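Local coordinates for hypothetical protein Atu0120 (PDB 2I6H), which is of unknown function, an all-helical bacterial protein of the DUF924 family whose crystal holds a two-chain assembly and bound calcium, at residues 44-49 with 132-137; 69-74 with 108-113; 89-94 with 139-144; 170-173 with 178-181; 181-184 with 189-192. One frame throughout, in Å; residues are numbered along the deposited sequence. Where two conformers were deposited one is given.

Overall arrangement
The centre of contact 3 lies about 3 Å from the centre of the chain, and contact 3 touches each of the other four. Contact 1 touches it where L137 packs on D91 and Q92, and contact 2 where L110 and A111 meet L90; the centre of each is about 11 Å from that of contact 3. On the C-terminal side, the residues from H141 on reach contact 4 through E143 OE2, which bonds to F179 N, and contact 5 through H141 O, which meets R182 NH2. Contacts 4 and 5 share H181 and have centres about 10 Å apart. The side chain of I172 is about 10 Å, and that of W46 about 12 Å, from a bound calcium ion.

Contact 1. Residues 44-49 with 132-137; sequences DKWFDK and RVFFYL
W46 and F134 have the nearest CA atoms of the two segments, yet these are still 10.0 Å apart, so it is long aromatic side chains that close the distance between the end of helix 43-46 and the turn 132-137. F134 comes in edge first. It forms a T-shaped (edge-to-face) pair with the six-membered ring of W46, the planes at 85° and the centroids 5.2 Å apart. The leading atom is F134 CZ, which stands 3.6 Å from W46 CE3, over the outer part of the indole face, with F134 CE2 next to it. The same corner of the phenyl ring also meets F47, whose CZ lies 3.9 Å from F134 CZ in an oblique approach. F47 is the residue at which the chain leaves the helix. With its CG beside the backbone N (chi1 -54°), the ring is tucked under W46, whose CB sits over its centre. No hydrogen bond crosses between the segments. W38 completes the cluster: it stacks on W46, takes the indole NE1 hydrogen bond on its carbonyl O, and meets F134 edge-to-face. Beyond F134 lies L84 of helix 80-97, while F47 packs on L161 of the second subunit, placing this aromatic group between the helical core and the dimer interface.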
# COMPACT_ATOMS: atom_id res chain seq x y z
N ASP A 44 -2.95 7.80 7.44
CA ASP A 44 -1.72 8.51 7.80
C ASP A 44 -1.04 7.84 9.01
O ASP A 44 0.20 7.67 9.06
CB ASP A 44 -2.05 9.95 8.13
CG ASP A 44 -0.82 10.72 8.65
OD1 ASP A 44 0.24 10.63 7.99
OD2 ASP A 44 -0.94 11.39 9.71
N LYS A 45 -1.86 7.43 9.97
CA LYS A 45 -1.32 6.77 11.17
C LYS A 45 -1.35 5.25 11.06
O LYS A 45 -0.49 4.58 11.65
CB LYS A 45 -2.03 7.21 12.45
CG LYS A 45 -2.04 8.72 12.75
CD LYS A 45 -0.63 9.29 12.76
CE LYS A 45 -0.59 10.70 13.31
NZ LYS A 45 -1.47 11.58 12.51
N TRP A 46 -2.35 4.68 10.37
CA TRP A 46 -2.42 3.22 10.27
C TRP A 46 -1.19 2.64 9.57
O TRP A 46 -0.74 1.57 9.94
CB TRP A 46 -3.66 2.73 9.49
CG TRP A 46 -4.94 3.34 9.91
CD1 TRP A 46 -5.23 3.94 11.11
CD2 TRP A 46 -6.13 3.43 9.12
NE1 TRP A 46 -6.52 4.37 11.11
CE2 TRP A 46 -7.10 4.09 9.90
CE3 TRP A 46 -6.46 3.03 7.83
CZ2 TRP A 46 -8.40 4.34 9.44
CZ3 TRP A 46 -7.77 3.28 7.35
CH2 TRP A 46 -8.72 3.93 8.16
N PHE A 47 -0.67 3.35 8.57
CA PHE A 47 0.28 2.74 7.63
C PHE A 47 1.68 3.38 7.59
O PHE A 47 2.46 3.12 6.66
CB PHE A 47 -0.30 2.72 6.19
CG PHE A 47 -1.65 2.05 6.07
CD1 PHE A 47 -1.87 0.75 6.56
CD2 PHE A 47 -2.71 2.73 5.51
CE1 PHE A 47 -3.15 0.14 6.46
CE2 PHE A 47 -3.97 2.14 5.40
CZ PHE A 47 -4.19 0.82 5.87
N ASP A 48 2.00 4.22 8.56
CA ASP A 48 3.29 4.90 8.59
C ASP A 48 3.71 5.09 10.03
O ASP A 48 3.04 5.83 10.78
CB ASP A 48 3.18 6.25 7.86
CG ASP A 48 4.36 7.15 8.12
OD1 ASP A 48 5.51 6.67 8.02
OD2 ASP A 48 4.13 8.35 8.42
N LYS A 49 4.81 4.45 10.41
CA LYS A 49 5.34 4.46 11.77
C LYS A 49 5.51 5.87 12.39
O LYS A 49 6.04 6.79 11.75
CB LYS A 49 6.66 3.68 11.80
CG LYS A 49 7.28 3.47 13.16
CD LYS A 49 8.68 2.85 13.00
CE LYS A 49 9.59 3.19 14.17
NZ LYS A 49 9.17 2.51 15.44
N ARG A 132 -12.13 -2.49 6.04
CA ARG A 132 -12.26 -3.94 5.85
C ARG A 132 -10.96 -4.72 6.08
O ARG A 132 -10.97 -5.82 6.65
CB ARG A 132 -12.77 -4.13 4.42
CG ARG A 132 -13.39 -5.42 4.14
CD ARG A 132 -14.41 -5.24 2.95
NE ARG A 132 -15.61 -4.44 3.28
CZ ARG A 132 -16.38 -3.83 2.38
NH1 ARG A 132 -16.07 -3.91 1.09
NH2 ARG A 132 -17.46 -3.16 2.73
N VAL A 133 -9.85 -4.16 5.59
CA VAL A 133 -8.56 -4.85 5.67
C VAL A 133 -8.16 -5.25 7.12
O VAL A 133 -7.40 -6.19 7.33
CB VAL A 133 -7.42 -4.05 4.98
CG1 VAL A 133 -7.10 -2.81 5.76
CG2 VAL A 133 -6.16 -4.98 4.76
N PHE A 134 -8.65 -4.49 8.11
CA PHE A 134 -8.33 -4.85 9.52
C PHE A 134 -8.86 -6.20 10.01
O PHE A 134 -8.30 -6.78 10.97
CB PHE A 134 -8.62 -3.66 10.44
CG PHE A 134 -7.83 -2.45 10.02
CD1 PHE A 134 -6.45 -2.43 10.25
CD2 PHE A 134 -8.42 -1.43 9.24
CE1 PHE A 134 -5.65 -1.38 9.80
CE2 PHE A 134 -7.60 -0.34 8.76
CZ PHE A 134 -6.22 -0.34 9.05
N PHE A 135 -9.91 -6.72 9.35
CA PHE A 135 -10.38 -8.08 9.59
C PHE A 135 -9.48 -9.12 8.89
O PHE A 135 -9.57 -10.31 9.20
CB PHE A 135 -11.84 -8.25 9.07
CG PHE A 135 -12.85 -7.53 9.90
CD1 PHE A 135 -13.28 -8.06 11.12
CD2 PHE A 135 -13.35 -6.30 9.48
CE1 PHE A 135 -14.25 -7.37 11.93
CE2 PHE A 135 -14.34 -5.61 10.25
CZ PHE A 135 -14.77 -6.16 11.50
N TYR A 136 -8.64 -8.69 7.95
CA TYR A 136 -7.86 -9.64 7.11
C TYR A 136 -6.40 -9.71 7.54
O TYR A 136 -5.71 -10.73 7.35
CB TYR A 136 -7.95 -9.22 5.63
CG TYR A 136 -9.39 -9.05 5.13
CD1 TYR A 136 -10.48 -9.72 5.74
CD2 TYR A 136 -9.64 -8.24 4.00
CE1 TYR A 136 -11.79 -9.54 5.22
CE2 TYR A 136 -10.93 -8.06 3.49
CZ TYR A 136 -11.99 -8.72 4.10
OH TYR A 136 -13.27 -8.55 3.59
N LEU A 137 -5.91 -8.61 8.12
CA LEU A 137 -4.52 -8.54 8.54
C LEU A 137 -4.10 -9.69 9.49
O LEU A 137 -2.95 -10.15 9.40
CB LEU A 137 -4.16 -7.15 9.12
CG LEU A 137 -4.18 -6.02 8.05
CD1 LEU A 137 -3.97 -4.68 8.75
CD2 LEU A 137 -3.06 -6.27 7.05

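Contact 2. Residues 69-74 with 108-113; sequences ARRELD and DPLARF
R71 NH2 bonds to D74 OD2 at 2.8 Å, and this salt bridge probably helps to set the arginine for its packing against L110. R71 NE completes a side-on, two-nitrogen grip: it meets D74 OD1 at 3.0 Å with an N-H...O angle of 165°, in the guanidinium plane and on the syn lone pair of that oxygen. R71 has positive phi in a Schellman motif that ends helix 51-69. Its side chain is bent at both chi2 and chi3, which folds the guanidinium back toward helix 108-120. There L110 CD1 lies over one face of the group, 3.7 Å from R71 NH1, and the same methyl is equally near R71 CD. The other branch, L110 CD2, touches R71 CD as well and reaches A69 CA at 3.9 Å. F113, one turn further along helix 108-120, touches the arginine more lightly: F113 CE2 approaches R71 NH2 at 3.9 Å, the two planes inclined at 50°. The strong polar pairing thus stays inside 69-74, and no hydrogen bond crosses to the helix. With NE and NH2 directed to D74, the guanidinium offers a face to L110 CD1, a mixed apolar and charged packing at the protein surface.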
# COMPACT_ATOMS: atom_id res chain seq x y z
N ALA A 69 -7.57 -9.51 25.70
CA ALA A 69 -6.66 -10.66 25.84
C ALA A 69 -7.10 -11.58 27.00
O ALA A 69 -6.80 -12.76 26.97
CB ALA A 69 -5.21 -10.17 26.06
N ARG A 70 -7.79 -11.03 28.00
CA ARG A 70 -8.27 -11.83 29.14
C ARG A 70 -9.63 -12.48 28.82
O ARG A 70 -10.25 -13.12 29.69
CB ARG A 70 -8.43 -10.97 30.40
CG ARG A 70 -7.14 -10.69 31.12
CD ARG A 70 -7.41 -10.14 32.54
NE ARG A 70 -8.33 -8.98 32.50
CZ ARG A 70 -7.95 -7.70 32.36
NH1 ARG A 70 -6.65 -7.36 32.27
NH2 ARG A 70 -8.88 -6.74 32.34
N ARG A 71 -10.10 -12.28 27.60
CA ARG A 71 -11.40 -12.86 27.13
C ARG A 71 -12.59 -12.24 27.87
O ARG A 71 -13.60 -12.91 28.17
CB ARG A 71 -11.40 -14.42 27.22
CG ARG A 71 -10.21 -15.07 26.47
CD ARG A 71 -10.24 -14.70 24.97
NE ARG A 71 -11.44 -15.24 24.33
CZ ARG A 71 -11.53 -16.48 23.83
NH1 ARG A 71 -10.47 -17.30 23.86
NH2 ARG A 71 -12.67 -16.92 23.30
N GLU A 72 -12.48 -10.95 28.18
CA GLU A 72 -13.58 -10.21 28.83
C GLU A 72 -14.49 -9.54 27.82
O GLU A 72 -15.62 -9.12 28.18
CB GLU A 72 -13.03 -9.19 29.81
CG GLU A 72 -12.38 -9.88 31.02
CD GLU A 72 -11.58 -8.99 31.91
OE1 GLU A 72 -11.45 -7.76 31.64
OE2 GLU A 72 -11.07 -9.53 32.92
N LEU A 73 -14.02 -9.44 26.57
CA LEU A 73 -14.75 -8.69 25.55
C LEU A 73 -15.25 -9.54 24.39
O LEU A 73 -15.50 -8.99 23.29
CB LEU A 73 -13.85 -7.54 25.01
CG LEU A 73 -13.31 -6.61 26.11
CD1 LEU A 73 -12.47 -5.54 25.46
CD2 LEU A 73 -14.50 -6.00 26.93
N ASP A 74 -15.42 -10.86 24.61
CA ASP A 74 -15.86 -11.75 23.54
C ASP A 74 -17.22 -11.34 23.00
O ASP A 74 -17.55 -11.63 21.86
CB ASP A 74 -15.97 -13.23 23.99
CG ASP A 74 -14.60 -13.89 24.29
OD1 ASP A 74 -13.58 -13.20 24.50
OD2 ASP A 74 -14.56 -15.15 24.35
N ASP A 108 -1.82 -12.81 18.62
CA ASP A 108 -2.13 -13.06 17.20
C ASP A 108 -3.07 -14.27 17.02
O ASP A 108 -4.02 -14.19 16.22
CB ASP A 108 -0.88 -13.22 16.35
CG ASP A 108 -0.18 -11.87 16.05
OD1 ASP A 108 -0.74 -10.79 16.35
OD2 ASP A 108 0.94 -11.89 15.48
N PRO A 109 -2.80 -15.40 17.72
CA PRO A 109 -3.75 -16.53 17.58
C PRO A 109 -5.18 -16.13 17.98
O PRO A 109 -6.16 -16.53 17.30
CB PRO A 109 -3.18 -17.60 18.55
CG PRO A 109 -1.71 -17.31 18.55
CD PRO A 109 -1.62 -15.77 18.54
N LEU A 110 -5.32 -15.33 19.03
CA LEU A 110 -6.65 -14.84 19.43
C LEU A 110 -7.27 -13.93 18.37
O LEU A 110 -8.47 -14.04 18.07
CB LEU A 110 -6.58 -14.10 20.77
CG LEU A 110 -7.91 -13.68 21.42
CD1 LEU A 110 -8.91 -14.89 21.53
CD2 LEU A 110 -7.67 -12.95 22.80
N ALA A 111 -6.47 -13.02 17.83
CA ALA A 111 -6.95 -12.12 16.75
C ALA A 111 -7.48 -12.92 15.56
O ALA A 111 -8.56 -12.60 15.03
CB ALA A 111 -5.87 -11.17 16.33
N ARG A 112 -6.75 -13.96 15.18
CA ARG A 112 -7.11 -14.80 14.03
C ARG A 112 -8.40 -15.54 14.30
O ARG A 112 -9.27 -15.65 13.42
CB ARG A 112 -6.03 -15.84 13.82
CG ARG A 112 -4.85 -15.33 13.11
CD ARG A 112 -4.25 -16.47 12.33
NE ARG A 112 -3.79 -17.56 13.19
CZ ARG A 112 -2.80 -17.45 14.06
NH1 ARG A 112 -2.18 -16.30 14.22
NH2 ARG A 112 -2.44 -18.50 14.80
N PHE A 113 -8.53 -16.06 15.52
CA PHE A 113 -9.71 -16.81 15.94
C PHE A 113 -10.93 -15.86 15.85
O PHE A 113 -12.00 -16.20 15.28
CB PHE A 113 -9.51 -17.29 17.39
CG PHE A 113 -10.73 -17.88 17.99
CD1 PHE A 113 -11.20 -19.13 17.58
CD2 PHE A 113 -11.47 -17.17 18.92
CE1 PHE A 113 -12.38 -19.69 18.14
CE2 PHE A 113 -12.64 -17.70 19.49
CZ PHE A 113 -13.10 -18.96 19.09

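Contact 3. Residues 89-94 with 139-144; sequences LLDQFP and FSHAED
H141 and D91 carry most of this buried contact, with Q92 in a lesser part. H141 ND1 donates to D91 OD1 at 2.6 Å, a short and nearly straight bond (168°). It uses the syn lone pair of the oxygen and lies in the plane of the imidazole. Carboxylate and ring are almost coplanar, 16° apart, so the second oxygen is also drawn along the ring edge: D91 OD2 is 3.3 Å from H141 CE1. With CG opposite its backbone N (chi1 -179°), the carboxylate of D91 reaches the ring edge of H141. This is a His-carboxylate hydrogen bond, and it ties helix 80-97, at its pi-type turn 89-92, to the segment 139-144. Q92 points its CB away from the histidine, but a bend at chi2 brings the amide back. Q92 NE2 then bonds to D91 OD2 at 2.9 Å, from the anti side and tilted out of the carboxylate plane. The carboxylate is therefore held at both oxygens, which fixes its rotation and probably helps keep it nearly coplanar with the imidazole. Q92 NE2 itself comes within 4.2 Å of H141 CE1. The backbone carbonyls have partners of their own: D91 O accepts from R95 NH2, and H141 O from R182 NH2.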
# COMPACT_ATOMS: atom_id res chain seq x y z
N LEU A 89 -7.50 -3.92 18.72
CA LEU A 89 -6.83 -4.23 20.00
C LEU A 89 -5.86 -5.42 19.96
O LEU A 89 -4.83 -5.42 20.67
CB LEU A 89 -7.88 -4.53 21.04
CG LEU A 89 -8.74 -3.32 21.46
CD1 LEU A 89 -9.80 -3.83 22.42
CD2 LEU A 89 -7.83 -2.23 22.16
N LEU A 90 -6.19 -6.45 19.16
CA LEU A 90 -5.46 -7.73 19.25
C LEU A 90 -4.46 -7.98 18.13
O LEU A 90 -3.53 -8.78 18.30
CB LEU A 90 -6.42 -8.91 19.37
CG LEU A 90 -7.29 -8.88 20.64
CD1 LEU A 90 -8.34 -9.93 20.55
CD2 LEU A 90 -6.40 -9.06 21.92
N ASP A 91 -4.62 -7.25 17.02
CA ASP A 91 -3.72 -7.33 15.88
C ASP A 91 -2.90 -6.04 15.68
O ASP A 91 -1.70 -6.11 15.41
CB ASP A 91 -4.52 -7.66 14.59
CG ASP A 91 -3.60 -7.78 13.36
OD1 ASP A 91 -2.92 -8.83 13.20
OD2 ASP A 91 -3.56 -6.80 12.58
N GLN A 92 -3.56 -4.88 15.79
CA GLN A 92 -2.84 -3.62 15.56
C GLN A 92 -2.09 -3.08 16.79
O GLN A 92 -0.87 -2.81 16.72
CB GLN A 92 -3.80 -2.55 15.02
CG GLN A 92 -4.31 -2.89 13.63
CD GLN A 92 -3.20 -2.86 12.63
OE1 GLN A 92 -2.68 -1.79 12.31
NE2 GLN A 92 -2.78 -4.05 12.13
N PHE A 93 -2.82 -2.96 17.89
CA PHE A 93 -2.24 -2.44 19.16
C PHE A 93 -0.84 -3.03 19.51
O PHE A 93 0.10 -2.27 19.79
CB PHE A 93 -3.24 -2.62 20.32
CG PHE A 93 -2.76 -2.01 21.62
CD1 PHE A 93 -3.21 -0.71 22.00
CD2 PHE A 93 -1.87 -2.70 22.46
CE1 PHE A 93 -2.77 -0.13 23.21
CE2 PHE A 93 -1.43 -2.13 23.67
CZ PHE A 93 -1.88 -0.82 24.06
N PRO A 94 -0.68 -4.38 19.47
CA PRO A 94 0.63 -4.96 19.82
C PRO A 94 1.75 -4.51 18.89
O PRO A 94 2.89 -4.32 19.33
CB PRO A 94 0.41 -6.49 19.63
CG PRO A 94 -1.06 -6.68 19.72
CD PRO A 94 -1.66 -5.42 19.12
N PHE A 139 -4.80 -12.66 9.25
CA PHE A 139 -4.44 -13.81 8.39
C PHE A 139 -3.05 -13.57 7.76
O PHE A 139 -2.24 -14.51 7.71
CB PHE A 139 -5.54 -14.09 7.38
CG PHE A 139 -6.85 -14.43 8.03
CD1 PHE A 139 -7.02 -15.68 8.63
CD2 PHE A 139 -7.88 -13.47 8.10
CE1 PHE A 139 -8.26 -16.02 9.27
CE2 PHE A 139 -9.10 -13.79 8.75
CZ PHE A 139 -9.28 -15.07 9.33
N SER A 140 -2.77 -12.34 7.34
CA SER A 140 -1.44 -12.00 6.82
C SER A 140 -0.35 -12.17 7.89
O SER A 140 0.82 -12.40 7.57
CB SER A 140 -1.44 -10.56 6.31
OG SER A 140 -2.06 -10.52 5.03
N HIS A 141 -0.73 -12.01 9.15
CA HIS A 141 0.24 -12.05 10.25
C HIS A 141 0.48 -13.44 10.82
O HIS A 141 1.37 -13.61 11.64
CB HIS A 141 -0.18 -11.07 11.38
CG HIS A 141 -0.16 -9.63 10.94
ND1 HIS A 141 -1.01 -8.69 11.47
CD2 HIS A 141 0.63 -8.98 10.04
CE1 HIS A 141 -0.77 -7.52 10.89
NE2 HIS A 141 0.22 -7.66 10.03
N ALA A 142 -0.26 -14.43 10.34
CA ALA A 142 -0.12 -15.81 10.83
C ALA A 142 0.95 -16.58 10.07
O ALA A 142 1.04 -16.50 8.82
CB ALA A 142 -1.48 -16.53 10.75
N GLU A 143 1.76 -17.36 10.80
CA GLU A 143 2.78 -18.20 10.17
C GLU A 143 2.17 -19.55 9.80
O GLU A 143 2.50 -20.56 10.41
CB GLU A 143 3.98 -18.34 11.11
CG GLU A 143 4.68 -17.02 11.34
CD GLU A 143 5.95 -17.13 12.19
OE1 GLU A 143 5.99 -17.90 13.20
OE2 GLU A 143 6.92 -16.42 11.86
N ASP A 144 1.25 -19.54 8.84
CA ASP A 144 0.67 -20.78 8.32
C ASP A 144 0.03 -20.50 6.98
O ASP A 144 -0.53 -19.45 6.70
CB ASP A 144 -0.33 -21.49 9.24
CG ASP A 144 -1.62 -20.72 9.41
OD1 ASP A 144 -1.62 -19.78 10.23
OD2 ASP A 144 -2.63 -21.06 8.75

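Contact 4. Residues 170-173 with 178-181; sequences RDIV and RFPH
The phenyl ring of F179 carries V173 on one face, where V173 CG2 makes a CH-pi contact 3.9 Å from the ring centroid and 24° off the normal. V173 CG2 is displaced toward the far end of the ring and lies nearest F179 CZ, at 3.6 Å. I172 meets the ring obliquely, at the CD1 and CE1 side. I172 CG2 approaches F179 CD1 to 3.8 Å, and the CD1 methyl of I172 lies a little farther off beside F179 CE1. V173 CG2 and I172 CG2 approach from the same side of the ring, the first over the face and the second obliquely at its CD1/CE1 border. I172 has a second task. Anti to the backbone N, I172 CG2 projects over the returning chain and touches P180 CD at 3.6 Å, while the same methyl rests 3.7 Å from R178 O. No hydrogen bond joins the two segments directly. After helix 160-176 the chain doubles back, and V173 and R178 bring their CA atoms to 4.9 Å, so the extended residues R178 and F179, followed by P180, fold against the last turns of the helix they have just left. R178 sends its CB the other way, and its guanidinium pairs with E194 through NE and with E189 O through NH2. The backbone N of F179 is held by E143 OE2. Q148 touches both V173 and F179, while Y197 packs on I172 and P180, so both helices 145-155 and 192-199 pack on this reversal.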
# COMPACT_ATOMS: atom_id res chain seq x y z
N ARG A 170 2.36 -13.69 1.96
CA ARG A 170 2.19 -15.12 1.58
C ARG A 170 3.48 -15.69 1.02
O ARG A 170 3.85 -16.83 1.33
CB ARG A 170 1.04 -15.31 0.60
CG ARG A 170 0.87 -16.78 0.14
CD ARG A 170 -0.41 -17.01 -0.64
NE ARG A 170 -0.39 -16.42 -1.98
CZ ARG A 170 0.04 -17.06 -3.07
NH1 ARG A 170 0.52 -18.31 -2.98
NH2 ARG A 170 -0.01 -16.44 -4.25
N ASP A 171 4.22 -14.89 0.25
CA ASP A 171 5.45 -15.39 -0.37
C ASP A 171 6.49 -15.79 0.68
O ASP A 171 7.15 -16.80 0.49
CB ASP A 171 6.07 -14.33 -1.27
CG ASP A 171 5.31 -14.18 -2.59
OD1 ASP A 171 4.54 -15.10 -2.99
OD2 ASP A 171 5.49 -13.13 -3.22
N ILE A 172 6.63 -14.99 1.75
CA ILE A 172 7.59 -15.29 2.80
C ILE A 172 7.22 -16.60 3.50
O ILE A 172 8.09 -17.48 3.71
CB ILE A 172 7.71 -14.12 3.81
CG1 ILE A 172 8.08 -12.81 3.09
CG2 ILE A 172 8.74 -14.43 4.90
CD1 ILE A 172 7.81 -11.57 3.96
N VAL A 173 5.95 -16.74 3.87
CA VAL A 173 5.49 -17.92 4.57
C VAL A 173 5.55 -19.17 3.68
O VAL A 173 5.92 -20.25 4.16
CB VAL A 173 4.09 -17.71 5.19
CG1 VAL A 173 3.51 -19.00 5.80
CG2 VAL A 173 4.19 -16.64 6.30
N ARG A 178 7.44 -19.41 7.94
CA ARG A 178 7.41 -18.43 9.03
C ARG A 178 8.07 -17.13 8.56
O ARG A 178 8.62 -17.06 7.45
CB ARG A 178 8.18 -19.01 10.24
CG ARG A 178 9.67 -19.22 9.96
CD ARG A 178 10.34 -20.04 11.09
NE ARG A 178 11.80 -20.14 10.90
CZ ARG A 178 12.61 -20.76 11.77
NH1 ARG A 178 12.11 -21.35 12.85
NH2 ARG A 178 13.91 -20.77 11.56
N PHE A 179 8.03 -16.11 9.42
CA PHE A 179 8.66 -14.82 9.12
C PHE A 179 10.02 -14.81 9.78
O PHE A 179 10.10 -14.70 11.02
CB PHE A 179 7.80 -13.68 9.65
CG PHE A 179 6.51 -13.53 8.90
CD1 PHE A 179 6.49 -13.02 7.60
CD2 PHE A 179 5.31 -13.92 9.50
CE1 PHE A 179 5.25 -12.90 6.90
CE2 PHE A 179 4.09 -13.80 8.82
CZ PHE A 179 4.05 -13.29 7.54
N PRO A 180 11.09 -14.94 8.98
CA PRO A 180 12.44 -14.96 9.54
C PRO A 180 12.79 -13.72 10.31
O PRO A 180 13.63 -13.82 11.22
CB PRO A 180 13.33 -15.07 8.28
CG PRO A 180 12.48 -15.80 7.34
CD PRO A 180 11.13 -15.14 7.52
N HIS A 181 12.19 -12.56 9.97
CA HIS A 181 12.44 -11.34 10.75
C HIS A 181 12.09 -11.50 12.25
O HIS A 181 12.59 -10.73 13.07
CB HIS A 181 11.71 -10.12 10.15
CG HIS A 181 12.46 -9.46 9.02
ND1 HIS A 181 13.62 -8.74 9.21
CD2 HIS A 181 12.20 -9.40 7.69
CE1 HIS A 181 14.04 -8.26 8.05
NE2 HIS A 181 13.20 -8.65 7.11

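Contact 5. Residues 181-184 with 189-192; sequences HRNG and ETTP
One hydrogen bond joins the segments: N183 ND2 donates to T190 OG1 at 3.0 Å, with an N-H...O angle of 157°. The threonine oxygen lies close to the amide plane, 11° out of it, so the N-H is well directed. N183 has its CG beside the backbone N (chi1 -70°), which carries the amide across to the extended loop residues E189 and T190. The same amide has further polar partners. Its ND2 also bonds to E194 OE1 and its OD1 accepts from R188 NE, so three bonds fix the rotation of this buried group. Van der Waals contact adds to this. N183 CB is 3.4 Å from T190 OG1, and N183 ND2 sits 3.7 Å from T190 CA, the two side chains crossing at a slant. Capping is the third kind of interaction. T191 holds the N-cap position, its side chain capping a backbone N of the helix that follows, while E194 OE1, besides serving N183, returns a bond to T191 N in the manner of a capping box. The contact closes the short loop between the weakly bonded helix 183-186 and helix 192-199, with T190 touching R195 of the latter.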
# COMPACT_ATOMS: atom_id res chain seq x y z
N HIS A 181 12.19 -12.56 9.97
CA HIS A 181 12.44 -11.34 10.75
C HIS A 181 12.09 -11.50 12.25
O HIS A 181 12.59 -10.73 13.07
CB HIS A 181 11.71 -10.12 10.15
CG HIS A 181 12.46 -9.46 9.02
ND1 HIS A 181 13.62 -8.74 9.21
CD2 HIS A 181 12.20 -9.40 7.69
CE1 HIS A 181 14.04 -8.26 8.05
NE2 HIS A 181 13.20 -8.65 7.11
N ARG A 182 11.25 -12.48 12.59
CA ARG A 182 10.85 -12.68 14.00
C ARG A 182 11.82 -13.57 14.80
O ARG A 182 11.64 -13.73 16.01
CB ARG A 182 9.47 -13.33 14.07
CG ARG A 182 8.38 -12.51 13.39
CD ARG A 182 7.03 -13.19 13.58
NE ARG A 182 5.98 -12.51 12.82
CZ ARG A 182 4.69 -12.86 12.90
NH1 ARG A 182 4.33 -13.88 13.70
NH2 ARG A 182 3.76 -12.20 12.21
N ASN A 183 12.77 -14.17 14.10
CA ASN A 183 13.63 -15.23 14.71
C ASN A 183 14.39 -14.77 15.94
O ASN A 183 14.45 -15.49 16.95
CB ASN A 183 14.62 -15.80 13.67
CG ASN A 183 13.94 -16.63 12.63
OD1 ASN A 183 12.72 -16.88 12.71
ND2 ASN A 183 14.71 -17.07 11.63
N GLY A 184 14.93 -13.55 15.89
CA GLY A 184 15.70 -13.02 17.03
C GLY A 184 14.81 -12.87 18.25
O GLY A 184 15.14 -13.33 19.35
N GLU A 189 16.27 -20.57 15.71
CA GLU A 189 17.50 -20.72 14.95
C GLU A 189 17.24 -20.40 13.48
O GLU A 189 16.41 -21.03 12.84
CB GLU A 189 18.05 -22.14 15.11
CG GLU A 189 18.40 -22.53 16.54
CD GLU A 189 19.07 -23.89 16.62
OE1 GLU A 189 20.16 -24.06 16.03
OE2 GLU A 189 18.50 -24.79 17.29
N THR A 190 17.97 -19.43 12.98
CA THR A 190 17.86 -18.92 11.63
C THR A 190 18.58 -19.89 10.70
O THR A 190 19.71 -20.28 10.97
CB THR A 190 18.48 -17.52 11.59
OG1 THR A 190 17.63 -16.63 12.33
CG2 THR A 190 18.63 -17.00 10.19
N THR A 191 17.90 -20.31 9.64
CA THR A 191 18.52 -21.27 8.70
C THR A 191 19.43 -20.53 7.73
O THR A 191 19.35 -19.30 7.62
CB THR A 191 17.49 -22.05 7.89
OG1 THR A 191 16.88 -21.17 6.93
CG2 THR A 191 16.44 -22.73 8.78
N PRO A 192 20.33 -21.26 7.04
CA PRO A 192 21.18 -20.61 6.02
C PRO A 192 20.41 -19.77 4.99
O PRO A 192 20.80 -18.64 4.71
CB PRO A 192 21.89 -21.79 5.33
CG PRO A 192 21.96 -22.86 6.42
CD PRO A 192 20.67 -22.69 7.22